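Local coordinates for F-BAR domain only protein 1 (Danio rerio, PDB 5JP2) that probably acts in an early step of clathrin-mediated endocytosis and binds an Eps15 peptide through its mu homology domain, at residues 17-22 / 66-71; 29-34 / 141-146; 45-50 / 257-262; 158-163 / 239-244. All blocks are in the same frame, centred on the assembly; numbering follows the deposited sequence.

Contact 1 of 4, residues 17-22 / 66-71; sequences WPVAAA and PVLSFR
W17 meets P66 with the outer rim of its six-membered ring. CZ3 of W17 lies 3.5 Å from CG of P66, and CH2 of W17 is 3.8 Å from P66 CD. The proline comes in at the indole edge, close to the ring plane, and the two side chains cross at about a right angle. W17 was modelled in two conformers, so this fit holds for the one described here. Its CG sits beside the backbone N and anti to the carbonyl carbon (chi1 -55°), which swings the indole off the strand end over the loop leading to strand 69-73. The second pair is looser: V19 CG1 comes 4.2 Å from L68 CD2, methyl against methyl. Between them these pairs join two sheets of the mu homology domain, a beta-sandwich-like fold: strand 17-31 belongs to the long mixed sheet, strand 69-73 to a four-stranded antiparallel one. With P66 replaced by an alanine, the CZ3-CH2 edge of the indole is likely to lose its apolar neighbour, and the loop backbone the stiffness of the proline ring. Further out, W17 NE1 is hydrogen-bonded to S12 O, R265 makes a cation-pi contact with the indole, and Y266 meets the ring while its hydroxyl bonds to P66 O. M49 and F51 of strand 39-52 touch both V19 and L68.

Contact 2 of 4, residues 29-34 / 141-146; sequences AYFRGG and SRAPLL
A first torsion of -67°, which sets CG beside the backbone N and anti to the carbonyl carbon, brings the F31 ring against A143, L145 and L146. L146 adds an unusual chi1 of -103°: its CB bond points away from F31, yet CG still comes 4.3 Å from F31 CE2. The far end of the phenyl does most of the touching. F31 CZ lies 3.6 Å from L145 O, 4.0 Å from L146 CA and 4.1 Å from A143 CB, and the ring stands oblique to all three. No hydrogen bond crosses the contact; the L145 carbonyl is hydrogen-bonded to the hydroxyl of Y280, so the phenyl packs against an oxygen already provided for. L145 itself sends its side chain to V245 and F247 rather than to the ring, while the side chain of L146 is about 5 Å from the zinc ion bound by H165 and C167. Thus F31, late in strand 17-31, meets A143 in the loop before strand 145-154 and the first residues of that strand. C39 of strand 39-52 also touches F31, V41 of the same strand touches A143, and Y280 of strand 266-283 packs on A29, A143 and P144.

Contact 3 of 4, residues 45-50 / 257-262; sequences GDLTMS and LDVELV
Two sheets of the mu homology domain face each other where L47 and M49 of strand 39-52, in the mixed sheet, meet V259 and L261 of strand 258-261, at the margin of a four-stranded antiparallel sheet. The backbones stay well apart, 8.8 Å between L47 CA and V259 CA, and side chains fill the interval. L47 CD1 reaches V259 CG1 at 4.3 Å. M49 carries its methyl further: with CG anti to the backbone N (chi1 -176°) and the next torsion also extended, the chain runs straight out to SD, and CE then turns aside to lie 4.5 Å from L261 CD2. L261 leaves its backbone obliquely, but its CD2 is brought round to this methyl. All of this is apolar contact without a hydrogen bond between the strands. Polar groups bond within each segment and to lysines of other strands. T48 OG1 donates to D46 OD1 at 2.9 Å, using the syn lone pair of that oxygen, while D46 OD2 forms a salt bridge with K132. V259 N donates to D258 OD1 at 2.9 Å from above the carboxylate plane, and the same oxygen is paired with K273, so backbone and lysine share one carboxylate oxygen. V19, A21 and I23 of strand 17-31 line the same interior, M268 touches both V259 and L261, and T48 and S50, on the other side of their strand, pack on the bound peptide. Sheets packed face to face through aliphatic side chains, with no hydrogen bond between the two segments, fit the beta-sandwich build of mu homology domains.

Contact 4 of 4, residues 158-163 / 239-244; sequences TRVSLD and PAPSLA
Segments 158-163 and 239-244 run in broadly the same direction at a steady distance, V160 CA lying 8.3 Å from P241 CA and L162 CA 8.2 Å from L243 CA, too far for backbone hydrogen bonds, the space being filled by side chains from both segments. V160 spreads its two methyls over two partners. CG1, anti to the backbone N (chi1 172°), meets L243 CD1 at 4.0 Å, the two side chains reaching toward each other tip to tip. CG2, anti to the carbonyl carbon, lies 3.9 Å from P241 CG, and here the side chains slide past one another in opposite directions. L243 is the other hub: its CG stands beside the backbone N (chi1 -62°), and the fork of the leucine lets CD1 serve V160 while CD2 comes 4.3 Å from L162 CB. These contacts bridge two sheets of the mu homology domain: strand 157-166 is an inner strand of a four-stranded antiparallel sheet, between 145-154 and 223-231, whereas strand 242-250 belongs to the long mixed sheet between 266-283 and 179-184. V181 and L183 of strand 179-184 extend the apolar layer, both touching L243, V181 also touching L162 and L183 also touching P241. W230 covers V160 from strand 223-231, and A149 of strand 145-154 packs on L243. On the outward side of strand 242-250, S242 and A244 point away from the contact and rest on M281.

How the contacts relate
The contacts fall into two clusters along an elongated domain. Contacts 1 and 3 lie with centres about 9 Å apart and touch: A20 O and S50 N are 2.6 Å apart, a probable hydrogen bond between neighbouring strands, and R71 N and E260 O, 2.8 Å apart, probably pair likewise. The bound peptide packs against P18, A20 and A22 of contact 1 and T48 and S50 of contact 3. Contacts 2 and 4, centres about 14 Å apart, occupy the other side of the chain's centre, and the zinc site belongs to this half, near contact 2. Centres of contacts 1 and 4 are about 47 Å apart; strand 17-31 serves both contact 1 and contact 2.

Contact 1 of 4, residues 17-22 / 66-71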
loop_
_atom_site.group_PDB
_atom_site.type_symbol
_atom_site.label_atom_id
_atom_site.label_comp_id
_atom_site.label_asym_id
_atom_site.label_seq_id
_atom_site.Cartn_x
_atom_site.Cartn_y
_atom_site.Cartn_z
ATOM N N TRP B 17 2.269 -18.576 -21.429
ATOM C CA TRP B 17 3.371 -18.240 -20.539
ATOM C C TRP B 17 2.881 -17.447 -19.338
ATOM O O TRP B 17 2.038 -16.553 -19.496
ATOM C CB TRP B 17 4.424 -17.442 -21.296
ATOM C CG TRP B 17 4.911 -18.132 -22.529
ATOM C CD1 TRP B 17 5.451 -19.382 -22.607
ATOM C CD2 TRP B 17 4.921 -17.609 -23.863
ATOM N NE1 TRP B 17 5.788 -19.671 -23.905
ATOM C CE2 TRP B 17 5.476 -18.597 -24.695
ATOM C CE3 TRP B 17 4.514 -16.403 -24.431
ATOM C CZ2 TRP B 17 5.636 -18.414 -26.064
ATOM C CZ3 TRP B 17 4.674 -16.225 -25.789
ATOM C CH2 TRP B 17 5.227 -17.222 -26.590
ATOM N N PRO B 18 3.376 -17.740 -18.136
ATOM C CA PRO B 18 2.895 -17.032 -16.945
ATOM C C PRO B 18 3.667 -15.757 -16.642
ATOM O O PRO B 18 4.888 -15.694 -16.791
ATOM C CB PRO B 18 3.116 -18.064 -15.838
ATOM C CG PRO B 18 4.373 -18.772 -16.280
ATOM C CD PRO B 18 4.302 -18.834 -17.785
ATOM N N VAL B 19 2.940 -14.743 -16.162
ATOM C CA VAL B 19 3.536 -13.576 -15.525
ATOM C C VAL B 19 2.786 -13.315 -14.229
ATOM O O VAL B 19 1.690 -13.826 -14.010
ATOM C CB VAL B 19 3.525 -12.309 -16.419
ATOM C CG1 VAL B 19 4.284 -12.545 -17.715
ATOM C CG2 VAL B 19 2.117 -11.830 -16.696
ATOM N N ALA B 20 3.392 -12.514 -13.362
ATOM C CA ALA B 20 2.783 -12.134 -12.101
ATOM C C ALA B 20 2.879 -10.626 -11.895
ATOM O O ALA B 20 3.826 -9.983 -12.346
ATOM C CB ALA B 20 3.447 -12.866 -10.939
ATOM N N ALA B 21 1.887 -10.073 -11.201
ATOM C CA ALA B 21 1.791 -8.647 -10.928
ATOM C C ALA B 21 1.798 -8.393 -9.422
ATOM O O ALA B 21 1.433 -9.262 -8.632
ATOM C CB ALA B 21 0.528 -8.056 -11.540
ATOM N N ALA B 22 2.248 -7.203 -9.026
ATOM C CA ALA B 22 2.206 -6.784 -7.631
ATOM C C ALA B 22 1.764 -5.337 -7.567
ATOM O O ALA B 22 2.338 -4.477 -8.235
ATOM C CB ALA B 22 3.554 -6.949 -6.929
ATOM N N PRO B 66 4.776 -12.948 -29.329
ATOM C CA PRO B 66 3.491 -12.237 -29.280
ATOM C C PRO B 66 3.443 -11.189 -28.180
ATOM O O PRO B 66 4.155 -11.256 -27.180
ATOM C CB PRO B 66 2.478 -13.351 -29.024
ATOM C CG PRO B 66 3.260 -14.417 -28.401
ATOM C CD PRO B 66 4.629 -14.364 -28.980
ATOM N N VAL B 67 2.532 -10.242 -28.365
ATOM C CA VAL B 67 2.513 -9.002 -27.602
ATOM C C VAL B 67 1.830 -9.216 -26.259
ATOM O O VAL B 67 0.636 -9.516 -26.193
ATOM C CB VAL B 67 1.800 -7.902 -28.397
ATOM C CG1 VAL B 67 1.709 -6.625 -27.589
ATOM C CG2 VAL B 67 2.512 -7.670 -29.698
ATOM N N LEU B 68 2.577 -9.012 -25.189
ATOM C CA LEU B 68 2.017 -9.031 -23.853
ATOM C C LEU B 68 1.245 -7.737 -23.626
ATOM O O LEU B 68 1.804 -6.649 -23.744
ATOM C CB LEU B 68 3.136 -9.200 -22.833
ATOM C CG LEU B 68 2.756 -9.114 -21.366
ATOM C CD1 LEU B 68 1.665 -10.081 -21.051
ATOM C CD2 LEU B 68 3.960 -9.399 -20.542
ATOM N N SER B 69 -0.037 -7.854 -23.317
ATOM C CA SER B 69 -0.930 -6.717 -23.204
ATOM C C SER B 69 -1.717 -6.810 -21.907
ATOM O O SER B 69 -2.094 -7.902 -21.498
ATOM C CB SER B 69 -1.884 -6.671 -24.376
ATOM O OG SER B 69 -2.804 -5.609 -24.214
ATOM N N PHE B 70 -1.950 -5.677 -21.247
ATOM C CA PHE B 70 -2.715 -5.700 -20.005
ATOM C C PHE B 70 -3.621 -4.483 -19.887
ATOM O O PHE B 70 -3.536 -3.532 -20.657
ATOM C CB PHE B 70 -1.808 -5.819 -18.786
ATOM C CG PHE B 70 -0.942 -4.627 -18.528
ATOM C CD1 PHE B 70 -1.408 -3.568 -17.770
ATOM C CD2 PHE B 70 0.357 -4.592 -18.978
ATOM C CE1 PHE B 70 -0.617 -2.489 -17.501
ATOM C CE2 PHE B 70 1.153 -3.512 -18.710
ATOM C CZ PHE B 70 0.662 -2.456 -17.964
ATOM N N ARG B 71 -4.510 -4.543 -18.903
ATOM C CA ARG B 71 -5.552 -3.551 -18.688
ATOM C C ARG B 71 -5.584 -3.137 -17.221
ATOM O O ARG B 71 -5.511 -3.990 -16.334
ATOM C CB ARG B 71 -6.896 -4.146 -19.073
ATOM C CG ARG B 71 -8.025 -3.187 -19.186
ATOM C CD ARG B 71 -9.356 -3.925 -19.262
ATOM N NE ARG B 71 -9.434 -4.816 -20.411
ATOM C CZ ARG B 71 -9.705 -4.427 -21.649
ATOM N NH1 ARG B 71 -9.914 -3.145 -21.926
ATOM N NH2 ARG B 71 -9.753 -5.326 -22.617
#

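Contact 2 of 4, residues 29-34 / 141-146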
loop_
_atom_site.group_PDB
_atom_site.type_symbol
_atom_site.label_atom_id
_atom_site.label_comp_id
_atom_site.label_asym_id
_atom_site.label_seq_id
_atom_site.Cartn_x
_atom_site.Cartn_y
_atom_site.Cartn_z
ATOM N N ALA B 29 -2.295 10.167 5.688
ATOM C CA ALA B 29 -3.577 10.745 6.047
ATOM C C ALA B 29 -3.382 11.715 7.199
ATOM O O ALA B 29 -2.425 11.606 7.962
ATOM C CB ALA B 29 -4.598 9.668 6.419
ATOM N N TYR B 30 -4.278 12.689 7.288
ATOM C CA TYR B 30 -4.282 13.629 8.400
ATOM C C TYR B 30 -5.708 13.943 8.800
ATOM O O TYR B 30 -6.489 14.430 7.986
ATOM C CB TYR B 30 -3.534 14.912 8.046
ATOM C CG TYR B 30 -3.408 15.845 9.217
ATOM C CD1 TYR B 30 -2.888 15.402 10.415
ATOM C CD2 TYR B 30 -3.769 17.172 9.116
ATOM C CE1 TYR B 30 -2.761 16.231 11.487
ATOM C CE2 TYR B 30 -3.638 18.024 10.191
ATOM C CZ TYR B 30 -3.129 17.545 11.376
ATOM O OH TYR B 30 -2.986 18.376 12.465
ATOM N N PHE B 31 -6.033 13.691 10.054
ATOM C CA PHE B 31 -7.311 14.060 10.625
ATOM C C PHE B 31 -7.074 15.254 11.529
ATOM O O PHE B 31 -6.333 15.153 12.509
ATOM C CB PHE B 31 -7.919 12.895 11.393
ATOM C CG PHE B 31 -8.328 11.743 10.524
ATOM C CD1 PHE B 31 -7.415 10.774 10.146
ATOM C CD2 PHE B 31 -9.634 11.604 10.116
ATOM C CE1 PHE B 31 -7.802 9.706 9.367
ATOM C CE2 PHE B 31 -10.016 10.542 9.333
ATOM C CZ PHE B 31 -9.099 9.595 8.958
ATOM N N ARG B 32 -7.668 16.389 11.174
ATOM C CA ARG B 32 -7.325 17.639 11.834
ATOM C C ARG B 32 -7.845 17.691 13.259
ATOM O O ARG B 32 -7.200 18.273 14.131
ATOM C CB ARG B 32 -7.865 18.823 11.037
ATOM C CG ARG B 32 -7.258 18.972 9.659
ATOM C CD ARG B 32 -7.464 20.383 9.112
ATOM N NE ARG B 32 -7.061 21.392 10.088
ATOM C CZ ARG B 32 -5.801 21.742 10.326
ATOM N NH1 ARG B 32 -5.532 22.660 11.243
ATOM N NH2 ARG B 32 -4.808 21.177 9.654
ATOM N N GLY B 33 -9.002 17.109 13.518
ATOM C CA GLY B 33 -9.564 17.221 14.842
ATOM C C GLY B 33 -10.380 18.494 14.971
ATOM O O GLY B 33 -10.877 19.045 13.991
ATOM N N GLY B 34 -10.506 18.970 16.202
ATOM C CA GLY B 34 -11.314 20.152 16.354
ATOM C C GLY B 34 -12.778 19.854 16.074
ATOM O O GLY B 34 -13.262 18.731 16.222
ATOM N N SER B 141 -14.040 8.850 3.505
ATOM C CA SER B 141 -14.436 7.552 2.988
ATOM C C SER B 141 -13.305 6.827 2.287
ATOM O O SER B 141 -13.429 5.633 2.013
ATOM C CB SER B 141 -15.557 7.726 1.996
ATOM O OG SER B 141 -15.112 8.470 0.888
ATOM N N ARG B 142 -12.234 7.526 1.949
ATOM C CA ARG B 142 -11.089 6.895 1.324
ATOM C C ARG B 142 -10.107 6.347 2.346
ATOM O O ARG B 142 -9.188 5.622 1.973
ATOM C CB ARG B 142 -10.364 7.887 0.409
ATOM C CG ARG B 142 -11.010 8.272 -0.942
ATOM C CD ARG B 142 -12.521 8.143 -1.045
ATOM N NE ARG B 142 -12.970 8.367 -2.420
ATOM C CZ ARG B 142 -14.199 8.122 -2.862
ATOM N NH1 ARG B 142 -15.125 7.633 -2.049
ATOM N NH2 ARG B 142 -14.502 8.359 -4.130
ATOM N N ALA B 143 -10.269 6.662 3.590
ATOM C CA ALA B 143 -9.318 6.208 4.587
ATOM C C ALA B 143 -9.834 4.961 5.267
ATOM O O ALA B 143 -10.956 4.964 5.771
ATOM C CB ALA B 143 -9.072 7.290 5.628
ATOM N N PRO B 144 -9.056 3.886 5.313
ATOM C CA PRO B 144 -9.564 2.650 5.913
ATOM C C PRO B 144 -9.803 2.746 7.406
ATOM O O PRO B 144 -10.672 2.047 7.941
ATOM C CB PRO B 144 -8.467 1.635 5.588
ATOM C CG PRO B 144 -7.274 2.423 5.364
ATOM C CD PRO B 144 -7.696 3.727 4.791
ATOM N N LEU B 145 -9.060 3.580 8.105
ATOM C CA LEU B 145 -9.172 3.685 9.546
ATOM C C LEU B 145 -9.475 5.132 9.899
ATOM O O LEU B 145 -8.686 6.030 9.596
ATOM C CB LEU B 145 -7.886 3.200 10.208
ATOM C CG LEU B 145 -7.862 3.162 11.720
ATOM C CD1 LEU B 145 -8.904 2.230 12.224
ATOM C CD2 LEU B 145 -6.506 2.770 12.218
ATOM N N LEU B 146 -10.629 5.359 10.495
ATOM C CA LEU B 146 -11.052 6.691 10.875
ATOM C C LEU B 146 -10.532 7.003 12.261
ATOM O O LEU B 146 -10.660 6.181 13.163
ATOM C CB LEU B 146 -12.565 6.806 10.843
ATOM C CG LEU B 146 -13.023 7.549 9.608
ATOM C CD1 LEU B 146 -12.724 6.714 8.398
ATOM C CD2 LEU B 146 -14.488 7.896 9.715
#

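Contact 3 of 4, residues 45-50 / 257-262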
loop_
_atom_site.group_PDB
_atom_site.type_symbol
_atom_site.label_atom_id
_atom_site.label_comp_id
_atom_site.label_asym_id
_atom_site.label_seq_id
_atom_site.Cartn_x
_atom_site.Cartn_y
_atom_site.Cartn_z
ATOM N N GLY B 45 0.868 4.577 -5.253
ATOM C CA GLY B 45 0.894 3.181 -5.627
ATOM C C GLY B 45 1.933 2.870 -6.673
ATOM O O GLY B 45 2.377 3.740 -7.420
ATOM N N ASP B 46 2.266 1.584 -6.747
ATOM C CA ASP B 46 3.243 1.057 -7.680
ATOM C C ASP B 46 2.744 -0.263 -8.254
ATOM O O ASP B 46 2.294 -1.129 -7.510
ATOM C CB ASP B 46 4.585 0.851 -6.998
ATOM C CG ASP B 46 5.476 -0.086 -7.771
ATOM O OD1 ASP B 46 5.502 -1.280 -7.421
ATOM O OD2 ASP B 46 6.145 0.351 -8.731
ATOM N N LEU B 47 2.835 -0.423 -9.565
ATOM C CA LEU B 47 2.530 -1.683 -10.233
ATOM C C LEU B 47 3.803 -2.307 -10.783
ATOM O O LEU B 47 4.459 -1.728 -11.645
ATOM C CB LEU B 47 1.526 -1.478 -11.357
ATOM C CG LEU B 47 1.174 -2.701 -12.195
ATOM C CD1 LEU B 47 0.514 -3.778 -11.371
ATOM C CD2 LEU B 47 0.265 -2.291 -13.321
ATOM N N THR B 48 4.144 -3.478 -10.285
ATOM C CA THR B 48 5.307 -4.214 -10.741
ATOM C C THR B 48 4.842 -5.499 -11.425
ATOM O O THR B 48 3.825 -6.080 -11.055
ATOM C CB THR B 48 6.242 -4.511 -9.563
ATOM O OG1 THR B 48 6.816 -3.291 -9.107
ATOM C CG2 THR B 48 7.352 -5.422 -9.950
ATOM N N MET B 49 5.560 -5.923 -12.459
ATOM C CA MET B 49 5.282 -7.204 -13.084
ATOM C C MET B 49 6.526 -8.071 -13.042
ATOM O O MET B 49 7.638 -7.586 -13.232
ATOM C CB MET B 49 4.791 -7.047 -14.509
ATOM C CG MET B 49 4.416 -8.367 -15.124
ATOM S SD MET B 49 3.616 -8.243 -16.705
ATOM C CE MET B 49 2.023 -7.621 -16.262
ATOM N N SER B 50 6.327 -9.353 -12.758
ATOM C CA SER B 50 7.407 -10.315 -12.621
ATOM C C SER B 50 7.368 -11.324 -13.767
ATOM O O SER B 50 6.299 -11.694 -14.251
ATOM C CB SER B 50 7.308 -11.028 -11.277
ATOM O OG SER B 50 8.464 -11.790 -11.030
ATOM N N LEU B 257 -7.782 0.077 -7.643
ATOM C CA LEU B 257 -7.154 -0.287 -8.902
ATOM C C LEU B 257 -6.863 -1.781 -8.954
ATOM O O LEU B 257 -6.520 -2.407 -7.951
ATOM C CB LEU B 257 -5.868 0.515 -9.094
ATOM C CG LEU B 257 -4.984 0.242 -10.311
ATOM C CD1 LEU B 257 -4.293 1.492 -10.689
ATOM C CD2 LEU B 257 -3.940 -0.805 -10.024
ATOM N N ASP B 258 -7.013 -2.353 -10.145
ATOM C CA ASP B 258 -6.701 -3.754 -10.373
ATOM C C ASP B 258 -6.143 -3.902 -11.786
ATOM O O ASP B 258 -6.278 -3.005 -12.618
ATOM C CB ASP B 258 -7.945 -4.623 -10.169
ATOM C CG ASP B 258 -7.613 -6.021 -9.741
ATOM O OD1 ASP B 258 -6.422 -6.371 -9.685
ATOM O OD2 ASP B 258 -8.555 -6.783 -9.478
ATOM N N VAL B 259 -5.512 -5.041 -12.054
ATOM C CA VAL B 259 -4.893 -5.305 -13.346
ATOM C C VAL B 259 -5.352 -6.663 -13.873
ATOM O O VAL B 259 -5.496 -7.623 -13.113
ATOM C CB VAL B 259 -3.357 -5.234 -13.240
ATOM C CG1 VAL B 259 -2.832 -6.299 -12.315
ATOM C CG2 VAL B 259 -2.726 -5.326 -14.598
ATOM N N GLU B 260 -5.626 -6.735 -15.169
ATOM C CA GLU B 260 -5.950 -7.998 -15.804
ATOM C C GLU B 260 -5.327 -8.034 -17.192
ATOM O O GLU B 260 -5.174 -7.002 -17.842
ATOM C CB GLU B 260 -7.461 -8.223 -15.889
ATOM C CG GLU B 260 -8.168 -7.404 -16.923
ATOM C CD GLU B 260 -9.675 -7.481 -16.797
ATOM O OE1 GLU B 260 -10.153 -7.865 -15.715
ATOM O OE2 GLU B 260 -10.380 -7.179 -17.782
ATOM N N LEU B 261 -4.941 -9.227 -17.631
ATOM C CA LEU B 261 -4.305 -9.382 -18.930
ATOM C C LEU B 261 -5.340 -9.327 -20.037
ATOM O O LEU B 261 -6.519 -9.598 -19.822
ATOM C CB LEU B 261 -3.555 -10.702 -19.012
ATOM C CG LEU B 261 -2.401 -10.918 -18.048
ATOM C CD1 LEU B 261 -1.633 -12.177 -18.436
ATOM C CD2 LEU B 261 -1.501 -9.726 -18.030
ATOM N N VAL B 262 -4.895 -8.969 -21.233
ATOM C CA VAL B 262 -5.763 -8.890 -22.402
ATOM C C VAL B 262 -5.224 -9.881 -23.413
ATOM O O VAL B 262 -4.094 -9.735 -23.895
ATOM C CB VAL B 262 -5.822 -7.483 -22.997
ATOM C CG1 VAL B 262 -6.812 -7.452 -24.121
ATOM C CG2 VAL B 262 -6.202 -6.488 -21.936
#

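Contact 4 of 4, residues 158-163 / 239-244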
loop_
_atom_site.group_PDB
_atom_site.type_symbol
_atom_site.label_atom_id
_atom_site.label_comp_id
_atom_site.label_asym_id
_atom_site.label_seq_id
_atom_site.Cartn_x
_atom_site.Cartn_y
_atom_site.Cartn_z
ATOM N N THR B 158 -2.049 17.241 31.089
ATOM C CA THR B 158 -2.525 17.107 29.722
ATOM C C THR B 158 -3.191 15.753 29.558
ATOM O O THR B 158 -2.637 14.737 29.979
ATOM C CB THR B 158 -1.371 17.226 28.739
ATOM O OG1 THR B 158 -0.669 18.448 28.976
ATOM C CG2 THR B 158 -1.883 17.192 27.323
ATOM N N ARG B 159 -4.368 15.720 28.959
ATOM C CA ARG B 159 -4.988 14.441 28.669
ATOM C C ARG B 159 -5.188 14.319 27.167
ATOM O O ARG B 159 -5.568 15.283 26.499
ATOM C CB ARG B 159 -6.302 14.277 29.421
ATOM C CG ARG B 159 -6.882 12.884 29.330
ATOM C CD ARG B 159 -8.257 12.801 29.951
ATOM N NE ARG B 159 -8.854 11.493 29.718
ATOM C CZ ARG B 159 -9.719 11.238 28.747
ATOM N NH1 ARG B 159 -10.085 12.210 27.924
ATOM N NH2 ARG B 159 -10.216 10.017 28.601
ATOM N N VAL B 160 -4.920 13.135 26.635
ATOM C CA VAL B 160 -5.048 12.866 25.211
ATOM C C VAL B 160 -5.851 11.590 25.044
ATOM O O VAL B 160 -5.602 10.605 25.741
ATOM C CB VAL B 160 -3.661 12.731 24.555
ATOM C CG1 VAL B 160 -3.778 12.270 23.126
ATOM C CG2 VAL B 160 -2.922 14.050 24.630
ATOM N N SER B 161 -6.804 11.603 24.121
ATOM C CA SER B 161 -7.612 10.429 23.845
ATOM C C SER B 161 -7.775 10.250 22.341
ATOM O O SER B 161 -7.793 11.220 21.588
ATOM C CB SER B 161 -8.965 10.541 24.526
ATOM O OG SER B 161 -9.796 11.406 23.793
ATOM N N LEU B 162 -7.901 8.997 21.912
ATOM C CA LEU B 162 -8.079 8.676 20.503
ATOM C C LEU B 162 -9.171 7.639 20.302
ATOM O O LEU B 162 -9.115 6.556 20.884
ATOM C CB LEU B 162 -6.781 8.157 19.888
ATOM C CG LEU B 162 -6.862 7.750 18.411
ATOM C CD1 LEU B 162 -6.955 8.949 17.505
ATOM C CD2 LEU B 162 -5.674 6.910 18.030
ATOM N N ASP B 163 -10.150 7.962 19.474
ATOM C CA ASP B 163 -11.120 6.986 19.004
ATOM C C ASP B 163 -10.733 6.541 17.596
ATOM O O ASP B 163 -10.340 7.355 16.765
ATOM C CB ASP B 163 -12.540 7.551 19.013
ATOM C CG ASP B 163 -13.004 7.959 20.404
ATOM O OD1 ASP B 163 -12.453 7.454 21.395
ATOM O OD2 ASP B 163 -13.932 8.782 20.516
ATOM N N PRO B 239 2.683 23.117 19.993
ATOM C CA PRO B 239 1.310 22.846 19.559
ATOM C C PRO B 239 0.764 21.603 20.226
ATOM O O PRO B 239 1.480 20.920 20.962
ATOM C CB PRO B 239 1.461 22.648 18.051
ATOM C CG PRO B 239 2.802 22.017 17.929
ATOM C CD PRO B 239 3.664 22.667 18.993
ATOM N N ALA B 240 -0.503 21.308 19.982
ATOM C CA ALA B 240 -1.086 20.106 20.532
ATOM C C ALA B 240 -0.382 18.880 19.952
ATOM O O ALA B 240 0.043 18.884 18.795
ATOM C CB ALA B 240 -2.577 20.051 20.228
ATOM N N PRO B 241 -0.238 17.824 20.741
ATOM C CA PRO B 241 0.437 16.624 20.250
ATOM C C PRO B 241 -0.387 15.945 19.172
ATOM O O PRO B 241 -1.606 16.100 19.090
ATOM C CB PRO B 241 0.549 15.749 21.497
ATOM C CG PRO B 241 -0.634 16.139 22.306
ATOM C CD PRO B 241 -0.841 17.611 22.066
ATOM N N SER B 242 0.311 15.196 18.326
ATOM C CA SER B 242 -0.307 14.427 17.259
ATOM C C SER B 242 -0.020 12.953 17.468
ATOM O O SER B 242 1.066 12.582 17.908
ATOM C CB SER B 242 0.234 14.840 15.902
ATOM O OG SER B 242 -0.268 16.095 15.503
ATOM N N LEU B 243 -0.984 12.112 17.140
ATOM C CA LEU B 243 -0.795 10.674 17.222
ATOM C C LEU B 243 -0.559 10.098 15.832
ATOM O O LEU B 243 -1.186 10.521 14.861
ATOM C CB LEU B 243 -2.012 10.003 17.852
ATOM C CG LEU B 243 -2.352 10.409 19.284
ATOM C CD1 LEU B 243 -3.531 11.343 19.275
ATOM C CD2 LEU B 243 -2.638 9.209 20.108
ATOM N N ALA B 244 0.348 9.137 15.746
ATOM C CA ALA B 244 0.626 8.415 14.517
ATOM C C ALA B 244 0.145 6.978 14.644
ATOM O O ALA B 244 0.311 6.351 15.694
ATOM C CB ALA B 244 2.115 8.443 14.188
#